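Local atomic coordinates of succinate-semialdehyde dehydrogenase (Streptococcus pyogenes MGAS1882, PDB entry 4OGD), a protein that probably catalyses the oxidation of succinic semialdehyde to succinate with NADP+ as cofactor, as a member of the aldehyde dehydrogenase family. Residues Y3-P8 against H15-M20; Q51-A56 against Y95-D100; L282-F287 against P344-G349. All blocks are in the same frame, centred on the assembly; numbering follows the deposited sequence.

Contact 1 of 3, residues Y3-P8 against H15-M20; sequences YQTIYP and HTFDNM
T5 places OG1 beside its backbone N (chi1 -62°), and H15 does the same with CG (chi1 -55°), which lays hydroxyl and imidazole side by side, pointing the same way from one face of a two-stranded ribbon. They meet at the ring's edge: T5 OG1 lies near the imidazole plane, 3.4 Å from H15 CD2. The phenyl ring of F17 also turns its edge to this hydroxyl, with CE1 3.8 Å from T5 OG1. The hydroxyl itself is hydrogen-bonded to D73 OD1, which ties this face of the ribbon to the body of the protein.

The backbones run antiparallel, and T5 and H15 form a hydrogen-bonded pair. T5 N gives the shorter of the pair's two bonds, 2.9 Å to H15 O, while the return bond from H15 N to T5 O is weak at 3.5 Å. The same H15 O receives a CA-H...O contact from Q4, whose CA is 3.4 Å away. Farther along, F17 N is hydrogen-bonded to Y3 O at 3.2 Å. Between these bonds Q4 and T16 make a non-hydrogen-bonded pair, with side chains on the face opposite T5 and H15; the modelled approach of their polar ends is too close to be relied on.

Beyond the paired residues, N19 comes in at the edge of the Y3 ring, its OD1 3.9 Å from CD2. Ring and amide planes are inclined by 52°, and the two side chains cross at about a right angle. Y3 OH is hydrogen-bonded to I186 O, and F185 meets the rings of both Y3 and F17. The result is a beta hairpin formed by strands 4-7 and 12-16 at the N terminus of this aldehyde dehydrogenase, with T5 and F17 resting on P161 of helix 161-173.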
loop_
_atom_site.group_PDB
_atom_site.type_symbol
_atom_site.label_atom_id
_atom_site.label_comp_id
_atom_site.label_asym_id
_atom_site.label_seq_id
_atom_site.Cartn_x
_atom_site.Cartn_y
_atom_site.Cartn_z
ATOM N N TYR A 3 17.038 25.094 -6.635
ATOM C CA TYR A 3 17.849 23.906 -6.875
ATOM C C TYR A 3 19.297 24.309 -7.153
ATOM O O TYR A 3 19.603 24.889 -8.195
ATOM C CB TYR A 3 17.272 23.088 -8.033
ATOM C CG TYR A 3 15.962 22.388 -7.713
ATOM C CD1 TYR A 3 15.954 21.118 -7.143
ATOM C CD2 TYR A 3 14.736 22.981 -8.010
ATOM C CE1 TYR A 3 14.760 20.461 -6.857
ATOM C CE2 TYR A 3 13.540 22.339 -7.724
ATOM C CZ TYR A 3 13.556 21.074 -7.151
ATOM O OH TYR A 3 12.372 20.419 -6.866
ATOM N N GLN A 4 20.183 24.008 -6.207
ATOM C CA GLN A 4 21.576 24.431 -6.298
ATOM C C GLN A 4 22.499 23.327 -5.827
ATOM O O GLN A 4 22.213 22.667 -4.826
ATOM C CB GLN A 4 21.823 25.633 -5.385
ATOM C CG GLN A 4 20.977 26.846 -5.674
ATOM C CD GLN A 4 21.823 28.078 -5.924
ATOM O OE1 GLN A 4 22.130 28.412 -7.066
ATOM N NE2 GLN A 4 22.211 28.757 -4.854
ATOM N N THR A 5 23.612 23.135 -6.527
ATOM C CA THR A 5 24.692 22.340 -5.968
ATOM C C THR A 5 25.571 23.275 -5.154
ATOM O O THR A 5 26.170 24.198 -5.700
ATOM C CB THR A 5 25.560 21.680 -7.045
ATOM O OG1 THR A 5 24.764 20.781 -7.830
ATOM C CG2 THR A 5 26.721 20.921 -6.394
ATOM N N ILE A 6 25.606 23.060 -3.844
ATOM C CA ILE A 6 26.528 23.778 -2.971
ATOM C C ILE A 6 27.369 22.758 -2.221
ATOM O O ILE A 6 26.853 22.016 -1.381
ATOM C CB ILE A 6 25.779 24.660 -1.963
ATOM C CG1 ILE A 6 24.820 25.596 -2.696
ATOM C CG2 ILE A 6 26.764 25.450 -1.100
ATOM C CD1 ILE A 6 23.928 26.398 -1.777
ATOM N N TYR A 7 28.664 22.723 -2.526
ATOM C CA TYR A 7 29.569 21.714 -1.979
ATOM C C TYR A 7 29.654 21.831 -0.457
ATOM O O TYR A 7 30.085 22.863 0.058
ATOM C CB TYR A 7 30.960 21.905 -2.591
ATOM C CG TYR A 7 31.950 20.785 -2.353
ATOM C CD1 TYR A 7 31.532 19.513 -1.989
ATOM C CD2 TYR A 7 33.315 21.007 -2.499
ATOM C CE1 TYR A 7 32.444 18.494 -1.777
ATOM C CE2 TYR A 7 34.238 19.994 -2.287
ATOM C CZ TYR A 7 33.796 18.743 -1.933
ATOM O OH TYR A 7 34.706 17.741 -1.728
ATOM N N PRO A 8 29.233 20.786 0.271
ATOM C CA PRO A 8 29.257 20.871 1.735
ATOM C C PRO A 8 30.649 20.996 2.357
ATOM O O PRO A 8 30.739 21.293 3.542
ATOM C CB PRO A 8 28.601 19.550 2.166
ATOM C CG PRO A 8 27.691 19.219 1.047
ATOM C CD PRO A 8 28.472 19.608 -0.191
ATOM N N HIS A 15 26.739 24.560 -9.094
ATOM C CA HIS A 15 25.743 24.535 -10.163
ATOM C C HIS A 15 24.458 25.229 -9.709
ATOM O O HIS A 15 24.081 25.175 -8.532
ATOM C CB HIS A 15 25.381 23.095 -10.554
ATOM C CG HIS A 15 26.542 22.233 -10.945
ATOM N ND1 HIS A 15 27.262 22.423 -12.107
ATOM C CD2 HIS A 15 27.070 21.134 -10.353
ATOM C CE1 HIS A 15 28.204 21.501 -12.194
ATOM N NE2 HIS A 15 28.109 20.705 -11.143
ATOM N N THR A 16 23.770 25.863 -10.651
ATOM C CA THR A 16 22.421 26.354 -10.395
ATOM C C THR A 16 21.533 25.923 -11.553
ATOM O O THR A 16 21.946 25.970 -12.710
ATOM C CB THR A 16 22.372 27.882 -10.202
ATOM O OG1 THR A 16 23.169 28.246 -9.065
ATOM C CG2 THR A 16 20.940 28.340 -9.959
ATOM N N PHE A 17 20.325 25.470 -11.237
ATOM C CA PHE A 17 19.449 24.894 -12.245
ATOM C C PHE A 17 18.156 25.686 -12.342
ATOM O O PHE A 17 17.678 26.237 -11.349
ATOM C CB PHE A 17 19.161 23.425 -11.917
ATOM C CG PHE A 17 20.399 22.581 -11.816
ATOM C CD1 PHE A 17 21.174 22.602 -10.671
ATOM C CD2 PHE A 17 20.799 21.780 -12.873
ATOM C CE1 PHE A 17 22.314 21.838 -10.574
ATOM C CE2 PHE A 17 21.943 21.009 -12.774
ATOM C CZ PHE A 17 22.695 21.042 -11.625
ATOM N N ASP A 18 17.606 25.758 -13.548
ATOM C CA ASP A 18 16.349 26.461 -13.761
ATOM C C ASP A 18 15.178 25.577 -13.387
ATOM O O ASP A 18 15.215 24.362 -13.585
ATOM C CB ASP A 18 16.217 26.888 -15.218
ATOM C CG ASP A 18 17.296 27.861 -15.633
ATOM O OD1 ASP A 18 17.582 28.799 -14.856
ATOM O OD2 ASP A 18 17.858 27.679 -16.733
ATOM N N ASN A 19 14.136 26.191 -12.842
ATOM C CA ASN A 19 12.932 25.450 -12.508
ATOM C C ASN A 19 12.141 25.101 -13.761
ATOM O O ASN A 19 12.152 25.838 -14.749
ATOM C CB ASN A 19 12.074 26.227 -11.508
ATOM C CG ASN A 19 12.478 25.958 -10.071
ATOM O OD1 ASN A 19 13.589 26.292 -9.660
ATOM N ND2 ASN A 19 11.578 25.346 -9.300
ATOM N N MET A 20 11.483 23.950 -13.723
ATOM C CA MET A 20 10.597 23.516 -14.796
ATOM C C MET A 20 9.303 24.332 -14.802
ATOM O O MET A 20 8.710 24.582 -13.755
ATOM C CB MET A 20 10.288 22.026 -14.617
ATOM C CG MET A 20 9.381 21.426 -15.675
ATOM S SD MET A 20 9.195 19.641 -15.446
ATOM C CE MET A 20 10.596 18.998 -16.359
#

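Contact 2 of 3, residues Q51-A56 against Y95-D100; sequences QLHQVA and YADKAD
L52 and A96 mark the close point, with CA atoms 6.2 Å apart, of two helical segments that run nearly antiparallel at 160°. The short side chain of A96 lets the imidazole of H53, which stands beside its own backbone N (chi1 -79°), settle on it: the methyl CB sits over one face of the ring, 3.4 Å from the centroid and 18° off the ring normal, a CH-pi contact. D97 approaches the same ring from its edge instead, and its OD1 lies 3.1 Å from both H53 CE1 and NE2. The neighbouring ring nitrogen, ND1, is hydrogen-bonded to D93 OD1, one turn earlier on the helix of D97, a bond that probably fixes the ring's rotation.

L52 closes the buried side. Its CD2 comes up to the A96 backbone, 3.8 Å from A96 N, and touches Y95 CB at 4.1 Å. The Y95 ring leads away from this contact, and its OH is hydrogen-bonded to S439 O. Both helices also lean on I147 of helix 136-148, through L52 and A99, and a salt bridge from D100 to K49 joins them further on. This is antiparallel helix packing around a small alanine, joining helices 45-61 and 78-103.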
loop_
_atom_site.group_PDB
_atom_site.type_symbol
_atom_site.label_atom_id
_atom_site.label_comp_id
_atom_site.label_asym_id
_atom_site.label_seq_id
_atom_site.Cartn_x
_atom_site.Cartn_y
_atom_site.Cartn_z
ATOM N N GLN A 51 18.369 -2.242 -21.878
ATOM C CA GLN A 51 18.656 -0.861 -21.509
ATOM C C GLN A 51 19.034 -0.734 -20.035
ATOM O O GLN A 51 19.923 0.036 -19.686
ATOM C CB GLN A 51 17.462 0.035 -21.857
ATOM C CG GLN A 51 17.291 0.246 -23.365
ATOM C CD GLN A 51 15.867 0.560 -23.756
ATOM O OE1 GLN A 51 15.024 0.821 -22.902
ATOM N NE2 GLN A 51 15.583 0.529 -25.060
ATOM N N LEU A 52 18.370 -1.497 -19.171
ATOM C CA LEU A 52 18.708 -1.479 -17.746
ATOM C C LEU A 52 20.090 -2.086 -17.471
ATOM O O LEU A 52 20.848 -1.582 -16.647
ATOM C CB LEU A 52 17.616 -2.173 -16.916
ATOM C CG LEU A 52 17.718 -2.017 -15.399
ATOM C CD1 LEU A 52 17.767 -0.546 -14.989
ATOM C CD2 LEU A 52 16.550 -2.733 -14.722
ATOM N N HIS A 53 20.427 -3.163 -18.168
ATOM C CA HIS A 53 21.794 -3.659 -18.122
ATOM C C HIS A 53 22.793 -2.594 -18.591
ATOM O O HIS A 53 23.891 -2.498 -18.047
ATOM C CB HIS A 53 21.932 -4.934 -18.954
ATOM C CG HIS A 53 21.427 -6.166 -18.267
ATOM N ND1 HIS A 53 21.853 -6.544 -17.012
ATOM C CD2 HIS A 53 20.550 -7.117 -18.669
ATOM C CE1 HIS A 53 21.261 -7.674 -16.669
ATOM N NE2 HIS A 53 20.465 -8.043 -17.657
ATOM N N GLN A 54 22.414 -1.790 -19.589
ATOM C CA GLN A 54 23.317 -0.769 -20.119
ATOM C C GLN A 54 23.473 0.372 -19.119
ATOM O O GLN A 54 24.542 0.992 -19.022
ATOM C CB GLN A 54 22.842 -0.260 -21.495
ATOM C CG GLN A 54 23.812 0.727 -22.189
ATOM C CD GLN A 54 25.205 0.133 -22.451
ATOM O OE1 GLN A 54 25.382 -1.079 -22.480
ATOM N NE2 GLN A 54 26.187 0.999 -22.641
ATOM N N VAL A 55 22.417 0.643 -18.355
ATOM C CA VAL A 55 22.526 1.614 -17.273
ATOM C C VAL A 55 23.616 1.167 -16.301
ATOM O O VAL A 55 24.487 1.954 -15.929
ATOM C CB VAL A 55 21.185 1.811 -16.524
ATOM C CG1 VAL A 55 21.412 2.589 -15.236
ATOM C CG2 VAL A 55 20.192 2.537 -17.402
ATOM N N ALA A 56 23.572 -0.107 -15.916
ATOM C CA ALA A 56 24.592 -0.679 -15.041
ATOM C C ALA A 56 25.976 -0.587 -15.682
ATOM O O ALA A 56 26.964 -0.262 -15.016
ATOM C CB ALA A 56 24.251 -2.129 -14.703
ATOM N N TYR A 95 17.273 -6.520 -11.407
ATOM C CA TYR A 95 15.909 -6.459 -11.920
ATOM C C TYR A 95 15.826 -6.816 -13.404
ATOM O O TYR A 95 14.841 -7.390 -13.855
ATOM C CB TYR A 95 15.263 -5.106 -11.602
ATOM C CG TYR A 95 14.776 -5.067 -10.173
ATOM C CD1 TYR A 95 13.710 -5.867 -9.772
ATOM C CD2 TYR A 95 15.388 -4.254 -9.224
ATOM C CE1 TYR A 95 13.260 -5.856 -8.470
ATOM C CE2 TYR A 95 14.948 -4.236 -7.913
ATOM C CZ TYR A 95 13.884 -5.039 -7.543
ATOM O OH TYR A 95 13.423 -5.042 -6.243
ATOM N N ALA A 96 16.872 -6.500 -14.154
ATOM C CA ALA A 96 16.927 -6.952 -15.543
ATOM C C ALA A 96 17.021 -8.479 -15.622
ATOM O O ALA A 96 16.376 -9.112 -16.471
ATOM C CB ALA A 96 18.081 -6.287 -16.278
ATOM N N ASP A 97 17.822 -9.077 -14.740
ATOM C CA ASP A 97 17.987 -10.531 -14.732
ATOM C C ASP A 97 16.740 -11.249 -14.249
ATOM O O ASP A 97 16.412 -12.330 -14.734
ATOM C CB ASP A 97 19.176 -10.953 -13.865
ATOM C CG ASP A 97 20.514 -10.729 -14.548
ATOM O OD1 ASP A 97 20.548 -10.568 -15.784
ATOM O OD2 ASP A 97 21.540 -10.737 -13.837
ATOM N N LYS A 98 16.046 -10.641 -13.290
ATOM C CA LYS A 98 14.889 -11.272 -12.669
ATOM C C LYS A 98 13.584 -10.965 -13.391
ATOM O O LYS A 98 12.541 -11.491 -13.018
ATOM C CB LYS A 98 14.762 -10.827 -11.212
ATOM C CG LYS A 98 15.826 -11.374 -10.274
ATOM C CD LYS A 98 15.630 -12.860 -10.031
ATOM C CE LYS A 98 16.747 -13.416 -9.164
ATOM N NZ LYS A 98 16.568 -14.873 -8.884
ATOM N N ALA A 99 13.650 -10.125 -14.423
ATOM C CA ALA A 99 12.453 -9.634 -15.099
ATOM C C ALA A 99 11.464 -10.734 -15.487
ATOM O O ALA A 99 10.287 -10.672 -15.124
ATOM C CB ALA A 99 12.838 -8.805 -16.315
ATOM N N ASP A 100 11.931 -11.745 -16.217
ATOM C CA ASP A 100 11.026 -12.789 -16.697
ATOM C C ASP A 100 10.348 -13.542 -15.552
ATOM O O ASP A 100 9.139 -13.783 -15.588
ATOM C CB ASP A 100 11.755 -13.775 -17.616
ATOM C CG ASP A 100 12.255 -13.128 -18.889
ATOM O OD1 ASP A 100 11.705 -12.084 -19.294
ATOM O OD2 ASP A 100 13.208 -13.673 -19.490
#

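Contact 3 of 3, residues L282-F287 against P344-G349; sequences LLTKVF and PTIIAG
I346 fits into the side of the helix around L283, T284 and F287. Its CG1 stands beside the backbone N (chi1 -57°) and the chain then runs on extended, carrying CD1 up to the helix backbone, 3.6 Å from T284 N. There the methyl also packs against the branch point of L283, whose CG, anti to the backbone N (chi1 -168°), faces I346 and lies 3.7 Å from CD1. The other branch of I346 is used as well: CG2 comes to 4.0 Å from L283 CD2. T284 meets the isoleucine at about a right angle, its OG1 3.8 Å from CD1, although that hydroxyl is hydrogen-bonded to K280 O within its own helix.

F287 meets P344, T345 and I346 in different ways. The CD1 methyl of I346 lies over one ring face, 27° off the normal, in a CH-pi contact, while CG1 of the same side chain is 3.5 Å from F287 CD2. P344 brings CB to that same ring atom at 3.4 Å, coming in obliquely. Near the ring plane T345 O borders the edge, 3.6 Å from F287 CE2.

All the residues that touch are buried, and I346 also reaches V329 and I368 on the adjoining strands. Here helix 276-288 covers strand 345-348 of a mixed sheet, the helix-on-sheet layering characteristic of alpha/beta folds such as the aldehyde dehydrogenase domains.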
loop_
_atom_site.group_PDB
_atom_site.type_symbol
_atom_site.label_atom_id
_atom_site.label_comp_id
_atom_site.label_asym_id
_atom_site.label_seq_id
_atom_site.Cartn_x
_atom_site.Cartn_y
_atom_site.Cartn_z
ATOM N N LEU A 282 34.566 1.744 24.882
ATOM C CA LEU A 282 34.782 1.209 23.546
ATOM C C LEU A 282 34.277 2.165 22.469
ATOM O O LEU A 282 34.984 2.438 21.495
ATOM C CB LEU A 282 34.116 -0.158 23.393
ATOM C CG LEU A 282 34.295 -0.815 22.026
ATOM C CD1 LEU A 282 35.772 -1.040 21.754
ATOM C CD2 LEU A 282 33.547 -2.128 21.966
ATOM N N LEU A 283 33.057 2.676 22.636
ATOM C CA LEU A 283 32.492 3.583 21.637
ATOM C C LEU A 283 33.295 4.890 21.573
ATOM O O LEU A 283 33.502 5.459 20.497
ATOM C CB LEU A 283 31.008 3.857 21.919
ATOM C CG LEU A 283 30.253 4.563 20.784
ATOM C CD1 LEU A 283 30.126 3.641 19.581
ATOM C CD2 LEU A 283 28.871 5.027 21.236
ATOM N N THR A 284 33.769 5.343 22.730
ATOM C CA THR A 284 34.644 6.510 22.791
ATOM C C THR A 284 35.940 6.277 22.012
ATOM O O THR A 284 36.373 7.132 21.230
ATOM C CB THR A 284 34.964 6.879 24.250
ATOM O OG1 THR A 284 33.750 7.263 24.916
ATOM C CG2 THR A 284 35.957 8.040 24.301
ATOM N N LYS A 285 36.542 5.110 22.215
ATOM C CA LYS A 285 37.766 4.737 21.509
ATOM C C LYS A 285 37.554 4.776 20.002
ATOM O O LYS A 285 38.356 5.347 19.257
ATOM C CB LYS A 285 38.199 3.333 21.929
ATOM C CG LYS A 285 39.411 2.795 21.170
ATOM C CD LYS A 285 39.614 1.319 21.467
ATOM C CE LYS A 285 40.825 0.753 20.758
ATOM N NZ LYS A 285 40.847 -0.730 20.873
ATOM N N VAL A 286 36.454 4.182 19.557
ATOM C CA VAL A 286 36.142 4.111 18.131
ATOM C C VAL A 286 35.887 5.496 17.528
ATOM O O VAL A 286 36.392 5.828 16.454
ATOM C CB VAL A 286 34.917 3.191 17.898
ATOM C CG1 VAL A 286 34.353 3.373 16.495
ATOM C CG2 VAL A 286 35.292 1.728 18.141
ATOM N N PHE A 287 35.101 6.302 18.235
ATOM C CA PHE A 287 34.765 7.644 17.787
ATOM C C PHE A 287 35.997 8.547 17.709
ATOM O O PHE A 287 36.061 9.445 16.867
ATOM C CB PHE A 287 33.678 8.246 18.691
ATOM C CG PHE A 287 32.266 7.916 18.250
ATOM C CD1 PHE A 287 31.946 6.653 17.770
ATOM C CD2 PHE A 287 31.271 8.876 18.316
ATOM C CE1 PHE A 287 30.639 6.356 17.361
ATOM C CE2 PHE A 287 29.965 8.591 17.912
ATOM C CZ PHE A 287 29.655 7.334 17.436
ATOM N N PRO A 344 32.128 13.671 15.883
ATOM C CA PRO A 344 31.480 12.522 16.521
ATOM C C PRO A 344 31.253 12.826 17.995
ATOM O O PRO A 344 32.163 13.284 18.686
ATOM C CB PRO A 344 32.506 11.406 16.347
ATOM C CG PRO A 344 33.263 11.796 15.113
ATOM C CD PRO A 344 33.378 13.288 15.205
ATOM N N THR A 345 30.031 12.602 18.458
ATOM C CA THR A 345 29.631 13.014 19.790
ATOM C C THR A 345 28.870 11.846 20.400
ATOM O O THR A 345 28.117 11.174 19.698
ATOM C CB THR A 345 28.723 14.252 19.704
ATOM O OG1 THR A 345 29.437 15.324 19.070
ATOM C CG2 THR A 345 28.255 14.700 21.084
ATOM N N ILE A 346 29.089 11.574 21.684
ATOM C CA ILE A 346 28.384 10.489 22.353
ATOM C C ILE A 346 27.615 11.048 23.534
ATOM O O ILE A 346 28.171 11.788 24.344
ATOM C CB ILE A 346 29.345 9.391 22.857
ATOM C CG1 ILE A 346 30.164 8.835 21.688
ATOM C CG2 ILE A 346 28.563 8.265 23.552
ATOM C CD1 ILE A 346 31.287 7.897 22.096
ATOM N N ILE A 347 26.334 10.704 23.619
ATOM C CA ILE A 347 25.525 11.061 24.779
ATOM C C ILE A 347 24.963 9.822 25.459
ATOM O O ILE A 347 24.828 8.765 24.848
ATOM C CB ILE A 347 24.366 11.990 24.407
ATOM C CG1 ILE A 347 23.453 11.323 23.367
ATOM C CG2 ILE A 347 24.905 13.327 23.914
ATOM C CD1 ILE A 347 22.199 12.124 23.028
ATOM N N ALA A 348 24.642 9.961 26.741
ATOM C CA ALA A 348 24.025 8.882 27.497
ATOM C C ALA A 348 23.075 9.504 28.511
ATOM O O ALA A 348 22.840 10.713 28.484
ATOM C CB ALA A 348 25.091 8.035 28.185
ATOM N N GLY A 349 22.515 8.686 29.395
ATOM C CA GLY A 349 21.604 9.185 30.410
ATOM C C GLY A 349 20.330 9.839 29.893
ATOM O O GLY A 349 19.809 10.762 30.521
#

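How the contacts relate
From the N terminus, contact 1 closes first, with six residues between its segments, as the hairpin of strands 4-7 and 12-16. Contact 2 opens afterwards and encloses 38 residues between 51-56 and 95-100, mostly helix, to bring helix 78-103 back against helix 45-61. Contact 3 closes the longest excursion, 56 residues between 282-287 and 344-349, and sets helix 276-288 on strand 345-348. The three follow one another in series; none nests within or crosses another, and none touches another. Contacts 2 and 3 lie on opposite sides of the chain's centre, their own centres 43 Å apart. Together they illustrate three modes of assembly: strand beside strand, helix against helix, and helix upon sheet.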